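Local structure of protein LIN-41 (Caenorhabditis elegans, 4UMG) at residues P5-S10 with T118-C123; D15-A20 with T125-R130; V27-L32 with N94-L99; A75-P80 with Y109-L114. The protein controls the onset of developmental plasticity in the worm as a TRIM-NHL protein, of which the filamin domain is described here. One frame throughout, in Å; residues are numbered along the deposited sequence.

The four contacts belong to one immunoglobulin-like filamin domain built from strands, with no alpha-helix, and all reach the same mixed sheet, which folds over so that contacts 3 and 4 face each other through the core, centres about 15 Å apart. Contacts 1 and 2 share strand 118-130: its start meets loop 5-10 and its far part strand 19-21, centres about 19 Å apart. Along the chain, contacts 3 and 4 both fall within the span that contact 1 closes, and their segments alternate. Val30 and Leu99 of contact 3 touch Ile113 of contact 4, while Tyr109 and Leu111 bond through their backbones to strand 118-130. Through contacts 1 and 2 this C-terminal strand holds both the N-terminal loop and strand 19-21.

Contact 1. Residues P5-S10 with T118-C123; sequences PCAKNS and TPISGC
Ser121 meets Ser10 where the N-terminal loop of this filamin-type, immunoglobulin-like domain lies against the start of strand 118-130. The carbonyl oxygen of Ser10 takes two hydrogen bonds from this one residue: Ser121 OG reaches Ser10 O at 2.7 Å and Ser121 N reaches Ser10 O at 3.2 Å, from opposite faces of the carbonyl plane. The hydroxyl is placed for this by a chi1 of 66°, which holds OG between the backbone N and the carbonyl carbon. Ser121 N also makes a weak bond to Ala7 O, an acceptor already used by Ser10 N within the turn. Beside it, Ile120 CA offers a C-H contact to Ala7 O at 3.4 Å. The turn itself is held from within: Ser10 OG donates to Cys6 O from above the carbonyl plane and accepts from Arg33 N, so this buried hydroxyl is satisfied on both counts. On the opposite segment a type II beta turn runs from Ile120 to Cys123, closed by Cys123 N on Ile120 O, while Ile120 pairs with Ile113 of strand 107-115. Apolar contact joins Ala7 CB to Thr118 CG2 at 3.6 Å; the same methyl packs against the carbonyl oxygen Thr118 O at 3.4 Å.

Contact 2. Residues D15-A20 with T125-R130; sequences DSFKKA and TTMDIR
Lys18 grips strand 125-130 twice, by its backbone and by its ammonium group. Its carbonyl takes a nearly straight bond from Asp128 N (Asp128 N to Lys18 O 2.8 Å, 175° at the hydrogen), and the side chain, bent at chi2 and chi3, curls back until NZ stands 2.8 Å from Thr126 O, above that carbonyl plane. From here the two segments run as parallel strands: Ala20 N donates to Asp128 O at 3.0 Å, and Arg130 N to Ala20 O at 2.9 Å. Phe17 lies just before the strand and brings CE2 to within 3.5 Å of Thr125 CG2, which sits at the ring edge. The aliphatic CG of Lys18 rests over one face of the same ring, and Phe17 O is packed against Met127 CG at 3.3 Å. Further out, one water accepts from Thr126 N and, weakly, from Lys18 NZ. Met127 and Phe17 both touch Ile28. Short strand 19-21 is an outermost strand of this immunoglobulin-like domain's sheet, parallel to strand 118-130, whose other neighbour, strand 107-115, runs antiparallel. Asp128 OD2, 4.9 Å from Lys19 NZ, probably influences it electrostatically without a salt bridge, while directed bonding falls to backbone amides and one ammonium group.

Contact 3. Residues V27-L32 with N94-L99; sequences VIYVQL and NGIVAL
Strands 27-31 and 96-99 run antiparallel, their axes 4.6 Å apart at an angle of 157°, with Ile28-Leu99 and Val30-Val97 as hydrogen-bonded pairs and Tyr29-Ala98 and Gln31-Ile96 as non-hydrogen-bonded ones. Each bonded pair is closed by two bonds, as in Leu99 N to Ile28 O at 2.8 Å; beyond them Leu32 N donates to Gly95 O at 2.8 Å. On the face of Val30, that side chain and Val97 stand shoulder to shoulder, with Val30 CB 3.6 Å from Val97 CG1. Val30 CG2 runs obliquely against Leu99 CD1 at 3.8 Å. On the other face Tyr29 brings CE1 to 3.7 Å from the Ala98 methyl CB, and Val27 CG1 covers part of one ring face. A chi1 of -174° sends Gln31 CG away from the backbone N; a bend at chi2 then lays the amide against Ile96, with Gln31 NE2 3.4 Å from Ile96 CD1. A water lies 2.7 Å from Gln31 OE1 and near Asn94 OD1, bridging the two side chains. Gly95 has positive phi where the chain enters the strand. One apolar face inward and a mixed one outward fits a strand pair of a beta sandwich, here the immunoglobulin-like fold of filamin repeats.

Contact 4. Residues A75-P80 with Y109-L114; sequences AFVISP and YTLNIL
Tyr109 turns one face of its ring to Ser79 and Pro80, where the chain leaves strand 75-78. Pro80 CD lies 3.7 Å from the centroid of the Tyr109 ring, 22° off its normal, and Ser79 CA stands over the same face, so both make CH-pi contacts. Val77 meets that ring quite differently: its CG1 comes in at the edge, near the plane, 3.7 Å from Tyr109 CD2. The other branch, Val77 CG2, turns to Leu111 CD1 at 3.7 Å on the buried face of this filamin-type sandwich, in which strand 107-115 lies between strands 73-78 and 118-130. Tyr109 OH is hydrogen-bonded to Ile105 O, which steadies the far end of the ring.

On the opposite side of the sheet Phe76 and Asn112 rise together from neighbouring strands. A chi1 of 59° swings the Phe76 ring between its own backbone N and carbonyl carbon and over its neighbour; the ring face thereby covers Asn112 CB, 3.4 Å from Phe76 CZ. The ring and amide planes stand 73° apart, so the two are not stacked. Beneath them the antiparallel backbones exchange paired bonds, Phe76 N to Asn112 O at 3.0 Å and Ile78 N to Thr110 O at 2.9 Å among them. Direct polar bonding between the segments thus rests with the main chain, while the side chains add dispersion and CH-pi contact.

Contact 1. Residues P5-S10 with T118-C123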
loop_
_atom_site.group_PDB
_atom_site.type_symbol
_atom_site.label_atom_id
_atom_site.label_comp_id
_atom_site.label_asym_id
_atom_site.label_seq_id
_atom_site.Cartn_x
_atom_site.Cartn_y
_atom_site.Cartn_z
ATOM N N PRO A 5 -1.273 -14.696 4.592
ATOM C CA PRO A 5 -0.964 -14.088 3.291
ATOM C C PRO A 5 0.410 -14.476 2.754
ATOM O O PRO A 5 1.294 -14.873 3.518
ATOM C CB PRO A 5 -1.085 -12.588 3.569
ATOM C CG PRO A 5 -0.713 -12.453 5.016
ATOM C CD PRO A 5 -1.297 -13.676 5.667
ATOM N N CYS A 6 0.558 -14.406 1.429
ATOM C CA CYS A 6 1.771 -14.759 0.707
ATOM C C CYS A 6 2.189 -13.504 -0.029
ATOM O O CYS A 6 1.424 -12.970 -0.822
ATOM C CB CYS A 6 1.484 -15.912 -0.252
ATOM S SG CYS A 6 2.795 -16.234 -1.449
ATOM N N ALA A 7 3.412 -13.025 0.219
ATOM C CA ALA A 7 3.849 -11.802 -0.417
ATOM C C ALA A 7 3.784 -11.812 -1.956
ATOM O O ALA A 7 3.242 -10.877 -2.551
ATOM C CB ALA A 7 5.260 -11.446 0.052
ATOM N N LYS A 8 4.325 -12.842 -2.598
ATOM C CA LYS A 8 4.357 -12.906 -4.063
ATOM C C LYS A 8 2.999 -12.953 -4.714
ATOM O O LYS A 8 2.872 -12.547 -5.874
ATOM C CB LYS A 8 5.242 -14.060 -4.568
ATOM C CG LYS A 8 4.785 -15.464 -4.272
ATOM C CD LYS A 8 5.935 -16.411 -4.598
ATOM C CE LYS A 8 5.619 -17.852 -4.306
ATOM N NZ LYS A 8 6.751 -18.704 -4.778
ATOM N N ASN A 9 1.973 -13.462 -3.990
ATOM C CA ASN A 9 0.634 -13.558 -4.552
ATOM C C ASN A 9 -0.255 -12.370 -4.211
ATOM O O ASN A 9 -1.372 -12.274 -4.737
ATOM C CB ASN A 9 -0.083 -14.866 -4.119
ATOM C CG ASN A 9 0.560 -16.129 -4.690
ATOM O OD1 ASN A 9 1.450 -16.091 -5.564
ATOM N ND2 ASN A 9 0.157 -17.281 -4.191
ATOM N N SER A 10 0.197 -11.522 -3.281
ATOM C CA SER A 10 -0.523 -10.317 -2.834
ATOM C C SER A 10 -0.153 -9.134 -3.726
ATOM O O SER A 10 0.986 -9.040 -4.190
ATOM C CB SER A 10 -0.244 -10.029 -1.362
ATOM O OG SER A 10 -0.703 -11.152 -0.624
ATOM N N THR A 118 8.364 -9.621 3.603
ATOM C CA THR A 118 8.770 -9.645 2.199
ATOM C C THR A 118 7.941 -8.674 1.371
ATOM O O THR A 118 6.721 -8.748 1.450
ATOM C CB THR A 118 8.610 -11.086 1.621
ATOM O OG1 THR A 118 9.495 -11.963 2.310
ATOM C CG2 THR A 118 8.874 -11.137 0.103
ATOM N N PRO A 119 8.552 -7.847 0.492
ATOM C CA PRO A 119 7.744 -6.934 -0.351
ATOM C C PRO A 119 6.738 -7.680 -1.210
ATOM O O PRO A 119 7.075 -8.749 -1.768
ATOM C CB PRO A 119 8.781 -6.245 -1.240
ATOM C CG PRO A 119 10.070 -6.293 -0.414
ATOM C CD PRO A 119 10.002 -7.643 0.277
ATOM N N ILE A 120 5.506 -7.136 -1.317
ATOM C CA ILE A 120 4.497 -7.786 -2.148
ATOM C C ILE A 120 4.811 -7.570 -3.609
ATOM O O ILE A 120 5.711 -6.789 -3.924
ATOM C CB ILE A 120 3.072 -7.342 -1.791
ATOM C CG1 ILE A 120 2.840 -5.805 -2.064
ATOM C CG2 ILE A 120 2.757 -7.759 -0.345
ATOM C CD1 ILE A 120 1.370 -5.362 -2.063
ATOM N N SER A 121 4.030 -8.209 -4.518
ATOM C CA SER A 121 4.290 -8.019 -5.947
ATOM C C SER A 121 4.164 -6.540 -6.295
ATOM O O SER A 121 3.221 -5.871 -5.871
ATOM C CB SER A 121 3.321 -8.850 -6.787
ATOM O OG SER A 121 2.005 -8.363 -6.625
ATOM N N GLY A 122 5.146 -6.028 -7.000
ATOM C CA GLY A 122 5.125 -4.642 -7.430
ATOM C C GLY A 122 5.717 -3.642 -6.465
ATOM O O GLY A 122 5.745 -2.461 -6.798
ATOM N N CYS A 123 6.217 -4.090 -5.284
ATOM C CA CYS A 123 6.795 -3.170 -4.274
ATOM C C CYS A 123 8.307 -3.364 -4.069
ATOM O O CYS A 123 8.794 -4.486 -4.255
ATOM C CB CYS A 123 6.043 -3.265 -2.952
ATOM S SG CYS A 123 4.391 -2.547 -3.002
#

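Contact 2. Residues D15-A20 with T125-R130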
loop_
_atom_site.group_PDB
_atom_site.type_symbol
_atom_site.label_atom_id
_atom_site.label_comp_id
_atom_site.label_asym_id
_atom_site.label_seq_id
_atom_site.Cartn_x
_atom_site.Cartn_y
_atom_site.Cartn_z
ATOM N N ASP A 15 -3.887 0.573 -10.882
ATOM C CA ASP A 15 -2.734 1.474 -10.966
ATOM C C ASP A 15 -3.075 2.911 -10.542
ATOM O O ASP A 15 -2.252 3.807 -10.728
ATOM C CB ASP A 15 -2.082 1.427 -12.364
ATOM C CG ASP A 15 -1.406 0.115 -12.694
ATOM O OD1 ASP A 15 -0.250 -0.083 -12.257
ATOM O OD2 ASP A 15 -2.011 -0.695 -13.429
ATOM N N SER A 16 -4.274 3.133 -9.943
ATOM C CA SER A 16 -4.687 4.459 -9.455
ATOM C C SER A 16 -3.681 5.036 -8.439
ATOM O O SER A 16 -3.452 6.248 -8.416
ATOM C CB SER A 16 -6.089 4.407 -8.846
ATOM O OG SER A 16 -6.067 3.873 -7.531
ATOM N N PHE A 17 -3.060 4.155 -7.637
ATOM C CA PHE A 17 -2.065 4.483 -6.597
ATOM C C PHE A 17 -0.853 5.282 -7.100
ATOM O O PHE A 17 -0.205 5.982 -6.310
ATOM C CB PHE A 17 -1.592 3.194 -5.898
ATOM C CG PHE A 17 -0.595 2.343 -6.653
ATOM C CD1 PHE A 17 -1.015 1.449 -7.629
ATOM C CD2 PHE A 17 0.767 2.429 -6.380
ATOM C CE1 PHE A 17 -0.092 0.668 -8.332
ATOM C CE2 PHE A 17 1.689 1.659 -7.089
ATOM C CZ PHE A 17 1.256 0.779 -8.056
ATOM N N LYS A 18 -0.510 5.135 -8.395
ATOM C CA LYS A 18 0.659 5.806 -8.990
ATOM C C LYS A 18 0.566 7.331 -9.000
ATOM O O LYS A 18 1.580 8.024 -9.116
ATOM C CB LYS A 18 0.896 5.291 -10.426
ATOM C CG LYS A 18 1.320 3.818 -10.515
ATOM C CD LYS A 18 2.776 3.567 -10.061
ATOM C CE LYS A 18 3.828 4.291 -10.879
ATOM N NZ LYS A 18 5.125 4.348 -10.160
ATOM N N LYS A 19 -0.651 7.858 -8.911
ATOM C CA LYS A 19 -0.900 9.280 -8.985
ATOM C C LYS A 19 -1.856 9.702 -7.892
ATOM O O LYS A 19 -2.881 9.053 -7.671
ATOM C CB LYS A 19 -1.476 9.653 -10.369
ATOM C CG LYS A 19 -0.463 9.504 -11.500
ATOM C CD LYS A 19 -1.031 9.920 -12.855
ATOM C CE LYS A 19 -0.038 9.692 -13.978
ATOM N NZ LYS A 19 1.234 10.452 -13.788
ATOM N N ALA A 20 -1.536 10.807 -7.223
ATOM C CA ALA A 20 -2.378 11.324 -6.164
ATOM C C ALA A 20 -2.280 12.838 -6.013
ATOM O O ALA A 20 -1.462 13.503 -6.659
ATOM C CB ALA A 20 -2.097 10.600 -4.846
ATOM N N THR A 125 7.598 0.879 -4.723
ATOM C CA THR A 125 7.230 1.603 -5.914
ATOM C C THR A 125 7.081 3.123 -5.638
ATOM O O THR A 125 7.109 3.553 -4.486
ATOM C CB THR A 125 5.942 0.972 -6.476
ATOM O OG1 THR A 125 5.637 1.606 -7.711
ATOM C CG2 THR A 125 4.759 1.060 -5.486
ATOM N N THR A 126 6.925 3.899 -6.714
ATOM C CA THR A 126 6.795 5.346 -6.691
ATOM C C THR A 126 5.344 5.726 -6.812
ATOM O O THR A 126 4.582 5.033 -7.492
ATOM C CB THR A 126 7.656 5.936 -7.845
ATOM O OG1 THR A 126 9.053 5.750 -7.535
ATOM C CG2 THR A 126 7.386 7.419 -8.147
ATOM N N MET A 127 4.977 6.852 -6.157
ATOM C CA MET A 127 3.675 7.503 -6.296
ATOM C C MET A 127 3.962 8.968 -6.521
ATOM O O MET A 127 4.734 9.559 -5.774
ATOM C CB MET A 127 2.755 7.304 -5.090
ATOM C CG MET A 127 2.627 5.845 -4.661
ATOM S SD MET A 127 1.605 5.612 -3.192
ATOM C CE MET A 127 2.538 6.507 -1.941
ATOM N N ASP A 128 3.382 9.538 -7.593
ATOM C CA ASP A 128 3.600 10.934 -7.944
ATOM C C ASP A 128 2.449 11.754 -7.427
ATOM O O ASP A 128 1.319 11.585 -7.882
ATOM C CB ASP A 128 3.761 11.089 -9.458
ATOM C CG ASP A 128 5.056 10.469 -9.933
ATOM O OD1 ASP A 128 6.113 10.823 -9.380
ATOM O OD2 ASP A 128 5.003 9.561 -10.788
ATOM N N ILE A 129 2.735 12.630 -6.459
ATOM C CA ILE A 129 1.715 13.521 -5.867
ATOM C C ILE A 129 1.838 14.897 -6.511
ATOM O O ILE A 129 2.904 15.526 -6.476
ATOM C CB ILE A 129 1.872 13.582 -4.326
ATOM C CG1 ILE A 129 1.635 12.181 -3.686
ATOM C CG2 ILE A 129 1.049 14.712 -3.653
ATOM C CD1 ILE A 129 0.349 11.701 -3.559
ATOM N N ARG A 130 0.720 15.377 -7.054
ATOM C CA ARG A 130 0.659 16.664 -7.737
ATOM C C ARG A 130 -0.232 17.648 -6.953
ATOM O O ARG A 130 -1.091 17.217 -6.184
ATOM C CB ARG A 130 0.145 16.454 -9.186
ATOM C CG ARG A 130 -1.383 16.397 -9.328
ATOM C CD ARG A 130 -1.868 16.031 -10.717
ATOM N NE ARG A 130 -2.043 14.585 -10.856
ATOM C CZ ARG A 130 -3.199 13.947 -10.703
ATOM N NH1 ARG A 130 -4.307 14.622 -10.428
ATOM N NH2 ARG A 130 -3.258 12.629 -10.839
HETATM O O HOH W 1 7.724 2.521 -9.218
HETATM O O HOH W 2 -5.089 11.357 -8.802
#

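Contact 3. Residues V27-L32 with N94-L99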
loop_
_atom_site.group_PDB
_atom_site.type_symbol
_atom_site.label_atom_id
_atom_site.label_comp_id
_atom_site.label_asym_id
_atom_site.label_seq_id
_atom_site.Cartn_x
_atom_site.Cartn_y
_atom_site.Cartn_z
ATOM N N VAL A 27 -6.409 6.757 -0.626
ATOM C CA VAL A 27 -6.603 5.344 -0.304
ATOM C C VAL A 27 -6.026 4.411 -1.389
ATOM O O VAL A 27 -6.252 4.635 -2.582
ATOM C CB VAL A 27 -8.119 5.042 -0.060
ATOM C CG1 VAL A 27 -8.329 3.590 0.357
ATOM C CG2 VAL A 27 -8.717 5.978 0.991
ATOM N N ILE A 28 -5.307 3.350 -0.971
ATOM C CA ILE A 28 -4.774 2.341 -1.889
ATOM C C ILE A 28 -5.329 1.016 -1.390
ATOM O O ILE A 28 -5.300 0.765 -0.184
ATOM C CB ILE A 28 -3.223 2.336 -1.917
ATOM C CG1 ILE A 28 -2.650 3.729 -2.295
ATOM C CG2 ILE A 28 -2.684 1.230 -2.861
ATOM C CD1 ILE A 28 -1.125 3.830 -1.934
ATOM N N TYR A 29 -5.828 0.165 -2.302
ATOM C CA TYR A 29 -6.380 -1.126 -1.904
ATOM C C TYR A 29 -5.415 -2.226 -2.267
ATOM O O TYR A 29 -4.848 -2.193 -3.354
ATOM C CB TYR A 29 -7.739 -1.370 -2.567
ATOM C CG TYR A 29 -8.803 -0.442 -2.040
ATOM C CD1 TYR A 29 -9.415 -0.680 -0.814
ATOM C CD2 TYR A 29 -9.156 0.710 -2.734
ATOM C CE1 TYR A 29 -10.417 0.156 -0.334
ATOM C CE2 TYR A 29 -10.131 1.577 -2.244
ATOM C CZ TYR A 29 -10.752 1.300 -1.038
ATOM O OH TYR A 29 -11.731 2.132 -0.549
ATOM N N VAL A 30 -5.169 -3.152 -1.321
ATOM C CA VAL A 30 -4.246 -4.287 -1.470
ATOM C C VAL A 30 -5.012 -5.610 -1.325
ATOM O O VAL A 30 -5.811 -5.775 -0.405
ATOM C CB VAL A 30 -3.056 -4.177 -0.481
ATOM C CG1 VAL A 30 -2.101 -5.364 -0.603
ATOM C CG2 VAL A 30 -2.299 -2.865 -0.679
ATOM N N GLN A 31 -4.819 -6.520 -2.281
ATOM C CA GLN A 31 -5.502 -7.797 -2.263
ATOM C C GLN A 31 -4.529 -8.810 -1.696
ATOM O O GLN A 31 -3.479 -9.027 -2.295
ATOM C CB GLN A 31 -5.878 -8.163 -3.707
ATOM C CG GLN A 31 -6.733 -9.401 -3.853
ATOM C CD GLN A 31 -8.096 -9.247 -3.255
ATOM O OE1 GLN A 31 -8.315 -9.569 -2.080
ATOM N NE2 GLN A 31 -9.064 -8.861 -4.078
ATOM N N LEU A 32 -4.847 -9.379 -0.527
ATOM C CA LEU A 32 -3.999 -10.388 0.101
ATOM C C LEU A 32 -4.478 -11.764 -0.327
ATOM O O LEU A 32 -5.682 -12.064 -0.301
ATOM C CB LEU A 32 -4.037 -10.286 1.627
ATOM C CG LEU A 32 -3.593 -8.939 2.258
ATOM C CD1 LEU A 32 -3.823 -8.946 3.738
ATOM C CD2 LEU A 32 -2.103 -8.639 1.997
ATOM N N ASN A 94 -12.921 -10.299 2.860
ATOM C CA ASN A 94 -12.251 -11.225 1.961
ATOM C C ASN A 94 -10.844 -10.762 1.497
ATOM O O ASN A 94 -10.540 -10.715 0.301
ATOM C CB ASN A 94 -13.166 -11.614 0.782
ATOM C CG ASN A 94 -13.399 -10.571 -0.285
ATOM O OD1 ASN A 94 -12.961 -10.740 -1.415
ATOM N ND2 ASN A 94 -14.149 -9.520 0.008
ATOM N N GLY A 95 -9.986 -10.505 2.478
ATOM C CA GLY A 95 -8.577 -10.216 2.234
ATOM C C GLY A 95 -8.199 -8.896 1.595
ATOM O O GLY A 95 -7.060 -8.735 1.142
ATOM N N ILE A 96 -9.103 -7.928 1.575
ATOM C CA ILE A 96 -8.735 -6.598 1.063
ATOM C C ILE A 96 -8.307 -5.789 2.267
ATOM O O ILE A 96 -8.922 -5.902 3.333
ATOM C CB ILE A 96 -9.901 -5.904 0.284
ATOM C CG1 ILE A 96 -10.088 -6.496 -1.129
ATOM C CG2 ILE A 96 -9.744 -4.358 0.235
ATOM C CD1 ILE A 96 -9.149 -5.958 -2.276
ATOM N N VAL A 97 -7.229 -4.998 2.104
ATOM C CA VAL A 97 -6.778 -4.067 3.121
ATOM C C VAL A 97 -6.743 -2.671 2.464
ATOM O O VAL A 97 -6.181 -2.514 1.375
ATOM C CB VAL A 97 -5.444 -4.463 3.821
ATOM C CG1 VAL A 97 -4.288 -4.557 2.842
ATOM C CG2 VAL A 97 -5.098 -3.507 4.970
ATOM N N ALA A 98 -7.383 -1.690 3.096
ATOM C CA ALA A 98 -7.340 -0.316 2.593
ATOM C C ALA A 98 -6.194 0.390 3.321
ATOM O O ALA A 98 -6.100 0.284 4.549
ATOM C CB ALA A 98 -8.663 0.395 2.885
ATOM N N LEU A 99 -5.265 1.024 2.559
ATOM C CA LEU A 99 -4.144 1.769 3.095
ATOM C C LEU A 99 -4.429 3.239 2.869
ATOM O O LEU A 99 -4.725 3.629 1.743
ATOM C CB LEU A 99 -2.867 1.400 2.352
ATOM C CG LEU A 99 -2.436 -0.071 2.432
ATOM C CD1 LEU A 99 -1.094 -0.249 1.757
ATOM C CD2 LEU A 99 -2.301 -0.547 3.870
HETATM O O HOH W 3 -10.953 -9.317 -2.090
#

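Contact 4. Residues A75-P80 with Y109-L114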
loop_
_atom_site.group_PDB
_atom_site.type_symbol
_atom_site.label_atom_id
_atom_site.label_comp_id
_atom_site.label_asym_id
_atom_site.label_seq_id
_atom_site.Cartn_x
_atom_site.Cartn_y
_atom_site.Cartn_z
ATOM N N ALA A 75 3.033 -1.618 6.036
ATOM C CA ALA A 75 3.014 -0.727 4.881
ATOM C C ALA A 75 3.631 0.597 5.297
ATOM O O ALA A 75 3.320 1.106 6.381
ATOM C CB ALA A 75 1.588 -0.511 4.399
ATOM N N PHE A 76 4.549 1.116 4.490
ATOM C CA PHE A 76 5.064 2.437 4.788
ATOM C C PHE A 76 5.105 3.306 3.554
ATOM O O PHE A 76 5.208 2.816 2.434
ATOM C CB PHE A 76 6.379 2.461 5.535
ATOM C CG PHE A 76 7.450 1.763 4.792
ATOM C CD1 PHE A 76 8.186 2.430 3.815
ATOM C CD2 PHE A 76 7.814 0.469 5.134
ATOM C CE1 PHE A 76 9.212 1.779 3.139
ATOM C CE2 PHE A 76 8.875 -0.157 4.504
ATOM C CZ PHE A 76 9.558 0.495 3.506
ATOM N N VAL A 77 5.053 4.609 3.779
ATOM C CA VAL A 77 5.074 5.627 2.758
ATOM C C VAL A 77 6.084 6.653 3.219
ATOM O O VAL A 77 6.090 7.025 4.406
ATOM C CB VAL A 77 3.691 6.261 2.540
ATOM C CG1 VAL A 77 3.768 7.539 1.694
ATOM C CG2 VAL A 77 2.724 5.264 1.912
ATOM N N ILE A 78 7.011 6.993 2.319
ATOM C CA ILE A 78 8.056 7.984 2.565
ATOM C C ILE A 78 7.789 9.135 1.649
ATOM O O ILE A 78 7.578 8.936 0.448
ATOM C CB ILE A 78 9.456 7.418 2.299
ATOM C CG1 ILE A 78 9.606 6.038 2.962
ATOM C CG2 ILE A 78 10.512 8.407 2.762
ATOM C CD1 ILE A 78 9.227 6.005 4.587
ATOM N N SER A 79 7.842 10.362 2.192
ATOM C CA SER A 79 7.581 11.525 1.390
ATOM C C SER A 79 8.852 11.895 0.571
ATOM O O SER A 79 9.901 11.267 0.778
ATOM C CB SER A 79 7.113 12.663 2.310
ATOM O OG SER A 79 8.250 13.200 2.956
ATOM N N PRO A 80 8.770 12.888 -0.366
ATOM C CA PRO A 80 9.936 13.255 -1.185
ATOM C C PRO A 80 11.149 13.810 -0.427
ATOM O O PRO A 80 12.247 13.842 -0.991
ATOM C CB PRO A 80 9.369 14.312 -2.155
ATOM C CG PRO A 80 7.909 14.137 -2.109
ATOM C CD PRO A 80 7.589 13.692 -0.737
ATOM N N TYR A 109 6.766 10.197 -3.903
ATOM C CA TYR A 109 6.651 9.382 -2.686
ATOM C C TYR A 109 7.099 7.950 -2.940
ATOM O O TYR A 109 7.078 7.479 -4.079
ATOM C CB TYR A 109 5.176 9.377 -2.201
ATOM C CG TYR A 109 4.759 10.666 -1.524
ATOM C CD1 TYR A 109 4.719 11.867 -2.225
ATOM C CD2 TYR A 109 4.374 10.682 -0.184
ATOM C CE1 TYR A 109 4.313 13.052 -1.613
ATOM C CE2 TYR A 109 4.001 11.873 0.447
ATOM C CZ TYR A 109 3.973 13.051 -0.275
ATOM O OH TYR A 109 3.553 14.192 0.328
ATOM N N THR A 110 7.480 7.249 -1.877
ATOM C CA THR A 110 7.899 5.863 -1.965
ATOM C C THR A 110 6.911 5.043 -1.187
ATOM O O THR A 110 6.598 5.401 -0.058
ATOM C CB THR A 110 9.281 5.662 -1.376
ATOM O OG1 THR A 110 10.171 6.605 -1.965
ATOM C CG2 THR A 110 9.808 4.257 -1.636
ATOM N N LEU A 111 6.466 3.918 -1.764
ATOM C CA LEU A 111 5.544 3.021 -1.087
ATOM C C LEU A 111 6.167 1.658 -1.021
ATOM O O LEU A 111 6.713 1.183 -2.026
ATOM C CB LEU A 111 4.258 2.906 -1.920
ATOM C CG LEU A 111 3.231 1.838 -1.495
ATOM C CD1 LEU A 111 2.621 2.136 -0.110
ATOM C CD2 LEU A 111 2.145 1.685 -2.539
ATOM N N ASN A 112 6.079 1.024 0.135
ATOM C CA ASN A 112 6.488 -0.388 0.250
ATOM C C ASN A 112 5.470 -1.126 1.119
ATOM O O ASN A 112 5.031 -0.584 2.119
ATOM C CB ASN A 112 7.949 -0.575 0.743
ATOM C CG ASN A 112 8.552 -1.915 0.313
ATOM O OD1 ASN A 112 7.869 -2.741 -0.277
ATOM N ND2 ASN A 112 9.855 -2.161 0.565
ATOM N N ILE A 113 5.046 -2.346 0.711
ATOM C CA ILE A 113 4.102 -3.128 1.502
ATOM C C ILE A 113 4.740 -4.504 1.637
ATOM O O ILE A 113 5.121 -5.092 0.630
ATOM C CB ILE A 113 2.717 -3.215 0.831
ATOM C CG1 ILE A 113 2.155 -1.803 0.510
ATOM C CG2 ILE A 113 1.732 -4.027 1.712
ATOM C CD1 ILE A 113 1.187 -1.813 -0.736
ATOM N N LEU A 114 4.935 -4.953 2.893
ATOM C CA LEU A 114 5.602 -6.192 3.246
ATOM C C LEU A 114 4.639 -7.166 3.867
ATOM O O LEU A 114 3.912 -6.816 4.792
ATOM C CB LEU A 114 6.739 -5.946 4.259
ATOM C CG LEU A 114 7.764 -4.830 4.026
ATOM C CD1 LEU A 114 8.839 -4.888 5.111
ATOM C CD2 LEU A 114 8.440 -4.929 2.691
HETATM O O HOH W 4 10.084 9.316 -1.601
#